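Local coordinates for protein peroxidase (Cellulomonas bogoriensis 69B4 = DSM 16987, PDB 6QZO) that is a haem-containing enzyme of the dye-decolourising (DyP-type) family and probably uses peroxide to oxidise its substrates, acting as a peroxidase, at residues D132-P136 with A137-G141; K164-Q167 with G168-V172. One frame throughout, in Å; residues are numbered along the deposited sequence.

Interaction 1 (D132-P136 with A137-G141)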
ATOM      1  N   ASP A 132       3.775 -26.110   5.374  1.00 19.50           N
ATOM      2  CA  ASP A 132       3.855 -25.382   4.076  1.00 19.15           C
ATOM      3  C   ASP A 132       2.536 -25.492   3.314  1.00 19.76           C
ATOM      4  O   ASP A 132       2.084 -26.609   3.125  1.00 20.65           O
ATOM      5  CB  ASP A 132       4.976 -25.942   3.188  1.00 18.82           C
ATOM      6  CG  ASP A 132       6.371 -25.542   3.606  1.00 18.47           C
ATOM      7  OD1 ASP A 132       6.482 -24.687   4.518  1.00 18.02           O
ATOM      8  OD2 ASP A 132       7.335 -26.071   2.985  1.00 18.87           O
ATOM      9  N   ARG A 133       1.981 -24.364   2.872  1.00 20.33           N
ATOM     10  CA  ARG A 133       0.897 -24.297   1.854  1.00 20.88           C
ATOM     11  C   ARG A 133       1.410 -23.474   0.680  1.00 20.21           C
ATOM     12  O   ARG A 133       0.705 -22.565   0.250  1.00 19.88           O
ATOM     13  CB  ARG A 133      -0.384 -23.619   2.376  1.00 21.97           C
ATOM     14  CG  ARG A 133      -1.246 -24.312   3.395  1.00 23.31           C
ATOM     15  CD  ARG A 133      -1.249 -25.832   3.305  1.00 24.97           C
ATOM     16  NE  ARG A 133      -1.866 -26.518   4.430  1.00 26.29           N
ATOM     17  CZ  ARG A 133      -1.301 -27.443   5.235  1.00 27.10           C
ATOM     18  NH1 ARG A 133      -0.031 -27.813   5.094  1.00 26.97           N
ATOM     19  NH2 ARG A 133      -2.029 -27.979   6.202  1.00 27.41           N
ATOM     20  N   LEU A 134       2.611 -23.791   0.184  1.00 20.05           N
ATOM     21  CA  LEU A 134       3.377 -22.914  -0.738  1.00 19.56           C
ATOM     22  C   LEU A 134       2.679 -22.821  -2.086  1.00 19.53           C
ATOM     23  O   LEU A 134       2.420 -23.872  -2.704  1.00 20.50           O
ATOM     24  CB  LEU A 134       4.807 -23.438  -0.883  1.00 19.97           C
ATOM     25  CG  LEU A 134       5.659 -23.379   0.388  1.00 19.61           C
ATOM     26  CD1 LEU A 134       7.051 -23.901   0.118  1.00 19.63           C
ATOM     27  CD2 LEU A 134       5.702 -21.967   0.956  1.00 19.07           C
ATOM     28  N   ASP A 135       2.377 -21.585  -2.493  1.00 18.81           N
ATOM     29  CA  ASP A 135       1.845 -21.199  -3.819  1.00 18.60           C
ATOM     30  C   ASP A 135       3.023 -20.813  -4.716  1.00 18.13           C
ATOM     31  O   ASP A 135       3.667 -19.801  -4.465  1.00 17.02           O
ATOM     32  CB  ASP A 135       0.860 -20.035  -3.664  1.00 18.63           C
ATOM     33  CG  ASP A 135       0.215 -19.588  -4.966  1.00 19.12           C
ATOM     34  OD1 ASP A 135       0.621 -20.072  -6.034  1.00 19.61           O
ATOM     35  OD2 ASP A 135      -0.663 -18.751  -4.915  1.00 20.34           O
ATOM     36  N   PRO A 136       3.332 -21.595  -5.775  1.00 18.79           N
ATOM     37  CA  PRO A 136       4.474 -21.329  -6.652  1.00 18.85           C
ATOM     38  C   PRO A 136       4.627 -19.873  -7.125  1.00 18.80           C
ATOM     39  O   PRO A 136       5.740 -19.464  -7.318  1.00 19.43           O
ATOM     40  CB  PRO A 136       4.235 -22.241  -7.874  1.00 19.47           C
ATOM     41  CG  PRO A 136       3.080 -23.206  -7.537  1.00 19.88           C
ATOM     42  CD  PRO A 136       2.613 -22.825  -6.152  1.00 19.69           C
ATOM     43  N   ALA A 137       3.516 -19.139  -7.277  1.00 18.98           N
ATOM     44  CA  ALA A 137       3.483 -17.723  -7.729  1.00 18.71           C
ATOM     45  C   ALA A 137       4.099 -16.794  -6.673  1.00 18.22           C
ATOM     46  O   ALA A 137       4.336 -15.618  -7.009  1.00 18.66           O
ATOM     47  CB  ALA A 137       2.062 -17.301  -8.049  1.00 18.83           C
ATOM     48  N   TRP A 138       4.279 -17.259  -5.436  1.00 17.68           N
ATOM     49  CA  TRP A 138       4.940 -16.465  -4.359  1.00 17.16           C
ATOM     50  C   TRP A 138       6.295 -17.097  -3.994  1.00 16.59           C
ATOM     51  O   TRP A 138       6.855 -16.727  -2.952  1.00 16.23           O
ATOM     52  CB  TRP A 138       4.035 -16.349  -3.125  1.00 17.15           C
ATOM     53  CG  TRP A 138       2.757 -15.602  -3.335  1.00 17.06           C
ATOM     54  CD1 TRP A 138       1.502 -16.079  -3.105  1.00 17.28           C
ATOM     55  CD2 TRP A 138       2.598 -14.231  -3.747  1.00 16.93           C
ATOM     56  NE1 TRP A 138       0.569 -15.118  -3.386  1.00 17.28           N
ATOM     57  CE2 TRP A 138       1.208 -13.974  -3.782  1.00 17.16           C
ATOM     58  CE3 TRP A 138       3.478 -13.205  -4.099  1.00 16.90           C
ATOM     59  CZ2 TRP A 138       0.687 -12.740  -4.166  1.00 17.26           C
ATOM     60  CZ3 TRP A 138       2.967 -11.981  -4.466  1.00 16.89           C
ATOM     61  CH2 TRP A 138       1.591 -11.757  -4.520  1.00 17.07           C
ATOM     62  N   CYS A 139       6.796 -18.016  -4.824  1.00 16.39           N
ATOM     63  CA  CYS A 139       8.016 -18.811  -4.545  1.00 16.24           C
ATOM     64  C   CYS A 139       9.132 -18.465  -5.534  1.00 16.58           C
ATOM     65  O   CYS A 139       8.819 -18.073  -6.679  1.00 16.31           O
ATOM     66  CB  CYS A 139       7.726 -20.300  -4.594  1.00 16.20           C
ATOM     67  SG  CYS A 139       6.692 -20.848  -3.222  1.00 15.69           S
ATOM     68  N   ASP A 140      10.382 -18.641  -5.081  1.00 16.87           N
ATOM     69  CA  ASP A 140      11.621 -18.636  -5.900  1.00 17.08           C
ATOM     70  C   ASP A 140      11.766 -17.269  -6.599  1.00 16.54           C
ATOM     71  O   ASP A 140      11.272 -16.270  -6.061  1.00 16.49           O
ATOM     72  CB  ASP A 140      11.621 -19.799  -6.895  1.00 17.91           C
ATOM     73  CG  ASP A 140      11.318 -21.152  -6.287  1.00 18.65           C
ATOM     74  OD1 ASP A 140      11.672 -21.384  -5.111  1.00 19.07           O
ATOM     75  OD2 ASP A 140      10.670 -21.943  -6.992  1.00 19.56           O
ATOM     76  N   GLY A 141      12.448 -17.239  -7.738  1.00 16.26           N
ATOM     77  CA  GLY A 141      12.950 -16.037  -8.421  1.00 15.87           C
ATOM     78  C   GLY A 141      14.455 -16.138  -8.658  1.00 15.79           C
ATOM     79  O   GLY A 141      15.155 -16.480  -7.729  1.00 15.85           O
TER

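Interaction 2 (K164-Q167 with G168-V172)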
ATOM      1  N   LYS A 164      11.615  -1.441 -15.594  1.00 24.37           N
ATOM      2  CA  LYS A 164      11.819  -1.012 -17.000  1.00 25.70           C
ATOM      3  C   LYS A 164      13.258  -1.289 -17.448  1.00 25.86           C
ATOM      4  O   LYS A 164      13.444  -1.682 -18.605  1.00 25.76           O
ATOM      5  CB  LYS A 164      11.556   0.490 -17.140  1.00 26.50           C
ATOM      6  CG  LYS A 164      10.111   0.880 -17.324  1.00 27.07           C
ATOM      7  CD  LYS A 164       9.889   2.377 -17.165  1.00 27.65           C
ATOM      8  CE  LYS A 164      10.573   3.181 -18.248  1.00 28.39           C
ATOM      9  NZ  LYS A 164      10.214   4.626 -18.170  1.00 29.25           N
ATOM     10  N   GLU A 165      14.235  -1.041 -16.575  1.00 26.00           N
ATOM     11  CA  GLU A 165      15.677  -1.178 -16.903  1.00 26.52           C
ATOM     12  C   GLU A 165      15.993  -2.628 -17.287  1.00 26.25           C
ATOM     13  O   GLU A 165      16.887  -2.823 -18.128  1.00 25.75           O
ATOM     14  CB  GLU A 165      16.529  -0.764 -15.708  1.00 26.82           C
ATOM     15  CG  GLU A 165      17.869  -0.226 -16.109  1.00 27.30           C
ATOM     16  CD  GLU A 165      17.738   1.094 -16.824  1.00 27.80           C
ATOM     17  OE1 GLU A 165      17.461   2.115 -16.149  1.00 28.77           O
ATOM     18  OE2 GLU A 165      17.878   1.094 -18.073  1.00 29.51           O
ATOM     19  N   ALA A 166      15.280  -3.597 -16.697  1.00 26.32           N
ATOM     20  CA  ALA A 166      15.492  -5.049 -16.881  1.00 26.15           C
ATOM     21  C   ALA A 166      14.723  -5.575 -18.101  1.00 27.23           C
ATOM     22  O   ALA A 166      14.871  -6.784 -18.410  1.00 26.67           O
ATOM     23  CB  ALA A 166      15.082  -5.784 -15.635  1.00 25.48           C
ATOM     24  N   GLN A 167      13.945  -4.723 -18.775  1.00 28.56           N
ATOM     25  CA  GLN A 167      13.070  -5.148 -19.908  1.00 30.42           C
ATOM     26  C   GLN A 167      13.965  -5.850 -20.943  1.00 30.93           C
ATOM     27  O   GLN A 167      14.998  -5.235 -21.368  1.00 31.04           O
ATOM     28  CB  GLN A 167      12.309  -3.958 -20.516  1.00 32.17           C
ATOM     29  CG  GLN A 167      10.873  -4.282 -20.947  1.00 34.04           C
ATOM     30  CD  GLN A 167       9.802  -3.701 -20.041  1.00 34.47           C
ATOM     31  OE1 GLN A 167       8.772  -4.316 -19.768  1.00 33.80           O
ATOM     32  NE2 GLN A 167      10.002  -2.473 -19.590  1.00 36.04           N
ATOM     33  N   GLY A 168      13.628  -7.092 -21.302  1.00 30.50           N
ATOM     34  CA  GLY A 168      14.393  -7.887 -22.282  1.00 31.30           C
ATOM     35  C   GLY A 168      15.511  -8.729 -21.656  1.00 31.55           C
ATOM     36  O   GLY A 168      16.001  -9.633 -22.380  1.00 32.28           O
ATOM     37  N   LEU A 169      15.889  -8.468 -20.394  1.00 29.86           N
ATOM     38  CA  LEU A 169      16.913  -9.262 -19.653  1.00 29.40           C
ATOM     39  C   LEU A 169      16.237 -10.111 -18.568  1.00 29.13           C
ATOM     40  O   LEU A 169      16.659 -11.262 -18.340  1.00 31.27           O
ATOM     41  CB  LEU A 169      17.937  -8.317 -19.018  1.00 29.13           C
ATOM     42  CG  LEU A 169      18.595  -7.328 -19.982  1.00 29.62           C
ATOM     43  CD1 LEU A 169      19.349  -6.240 -19.213  1.00 29.27           C
ATOM     44  CD2 LEU A 169      19.525  -8.052 -20.948  1.00 30.03           C
ATOM     45  N   ALA A 170      15.236  -9.544 -17.901  1.00 27.65           N
ATOM     46  CA  ALA A 170      14.471 -10.227 -16.838  1.00 26.74           C
ATOM     47  C   ALA A 170      13.059  -9.661 -16.809  1.00 25.90           C
ATOM     48  O   ALA A 170      12.908  -8.456 -17.084  1.00 25.61           O
ATOM     49  CB  ALA A 170      15.160 -10.047 -15.521  1.00 26.35           C
ATOM     50  N   SER A 171      12.087 -10.512 -16.480  1.00 25.06           N
ATOM     51  CA  SER A 171      10.664 -10.118 -16.331  1.00 24.51           C
ATOM     52  C   SER A 171      10.216 -10.374 -14.891  1.00 23.14           C
ATOM     53  O   SER A 171      10.835 -11.215 -14.207  1.00 22.92           O
ATOM     54  CB  SER A 171       9.816 -10.816 -17.338  1.00 25.09           C
ATOM     55  OG  SER A 171       9.871 -12.222 -17.154  1.00 25.36           O
ATOM     56  N   VAL A 172       9.212  -9.632 -14.443  1.00 22.17           N
ATOM     57  CA  VAL A 172       8.655  -9.711 -13.063  1.00 21.26           C
ATOM     58  C   VAL A 172       8.036 -11.100 -12.879  1.00 20.98           C
ATOM     59  O   VAL A 172       7.300 -11.546 -13.768  1.00 20.37           O
ATOM     60  CB  VAL A 172       7.614  -8.613 -12.798  1.00 20.91           C
ATOM     61  CG1 VAL A 172       6.961  -8.790 -11.434  1.00 20.65           C
ATOM     62  CG2 VAL A 172       8.224  -7.231 -12.927  1.00 21.03           C
TER

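Interaction 1 (D132-P136 with A137-G141)
Asp135 meets Ala137 and Trp138 through both its main chain and its carboxylate. Asp135 O takes the N-H of Trp138, with Trp138 N 2.8 Å away in a nearly straight bond. Asp135 OD1 accepts a longer bond of 3.3 Å from Ala137 N. That donor comes from above the carboxylate plane, 57° out of it. CG is anti to the backbone N (chi1 -178°), which brings OD1 within reach of the N-H two residues on. Asp135 OD1 also lies 3.7 Å from Ala137 CB. The other oxygen, Asp135 OD2, approaches the indole at Trp138 CD1, 3.9 Å away, with the carboxylate and ring planes 80° apart. Pro136 O accepts from Cys139 N at 3.1 Å, the donor standing above the carbonyl plane. Cys139 SG comes back toward the incoming chain and packs 4.0 Å from Leu134 CB.

Two overlapping beta turns follow, Asp135-Trp138 and Pro136-Cys139, both type I by their backbone angles, with Pro136 and Ala137 in a 3-10 conformation. The Asp135 side chain adds an Asx turn at its start, with Pro136 in the second position. Losing the Asp135 carboxylate to an alanine here is likely to leave the N-H of Ala137 without its side-chain acceptor and Trp138 CD1 without its neighbour.

Farther out, Trp138 packs on Trp174 and Gln176 of strand 170-179 and makes a cation-pi contact with Arg235. Cys139 O is bonded by Arg173 NE. The backbones of Arg133, Asp135 and Asp140 also bond to Pro358, Val359 and Ser361 of strand 356-366.

Interaction 2 (K164-Q167 with G168-V172)
Ala166 O gathers two backbone bonds from across the turn, from Leu169 N and Ala170 N, each at 2.8 Å. The first closes a type II beta turn, Ala166-Leu169, with Gly168 in its third position. The bond from Ala170 lies in the carbonyl plane; that from Leu169 is tilted 33° out of it. This is the link from helix 152-165 into strand 170-179, within the second split beta-alpha-beta unit (strand 143-149, helix 152-165, strand 170-179) of a ferredoxin-like domain. Gln167 N bonds to Lys164 O, three residues back.

Two methyls and a leucine carry the side-chain contact. Ala166 CB and Ala170 CB are 4.3 Å apart, and both methyls pack on Leu53 of strand 47-55. Ala166 also touches Leu67 and Trp71 of helix 61-78. Leu169 CB lies 3.5 Å from Ala166 O; with CG anti to the carbonyl carbon (chi1 -54°), CG stays near that oxygen too. Gln167 packs on Ala321 of the second subunit, and Lys164 NZ forms a salt bridge with Asp244 of that subunit. Gly168 has a positive phi of 90°; a beta carbon there would sit only 2.6 Å from Gln167 O.

Interaction 1 comes first along the chain, in the loop between helix 107-113 and strand 143-149. That strand and helix 152-165 follow, and then comes interaction 2. Their centres are 21 Å apart, and their nearest atoms are about 8 Å apart without touching. Both belong to the N-terminal half of the protein and share strand 170-179, an outer strand of the antiparallel beta-sheet there. Interaction 2 leads into this strand, while interaction 1 packs against residues farther along it. Interaction 1 also reaches strand 356-366 of the other beta-sheet, and the side chain of Leu134 is about 10 Å from the haem. It therefore bridges two beta-sheets, whereas three residues of interaction 2 reach the second subunit.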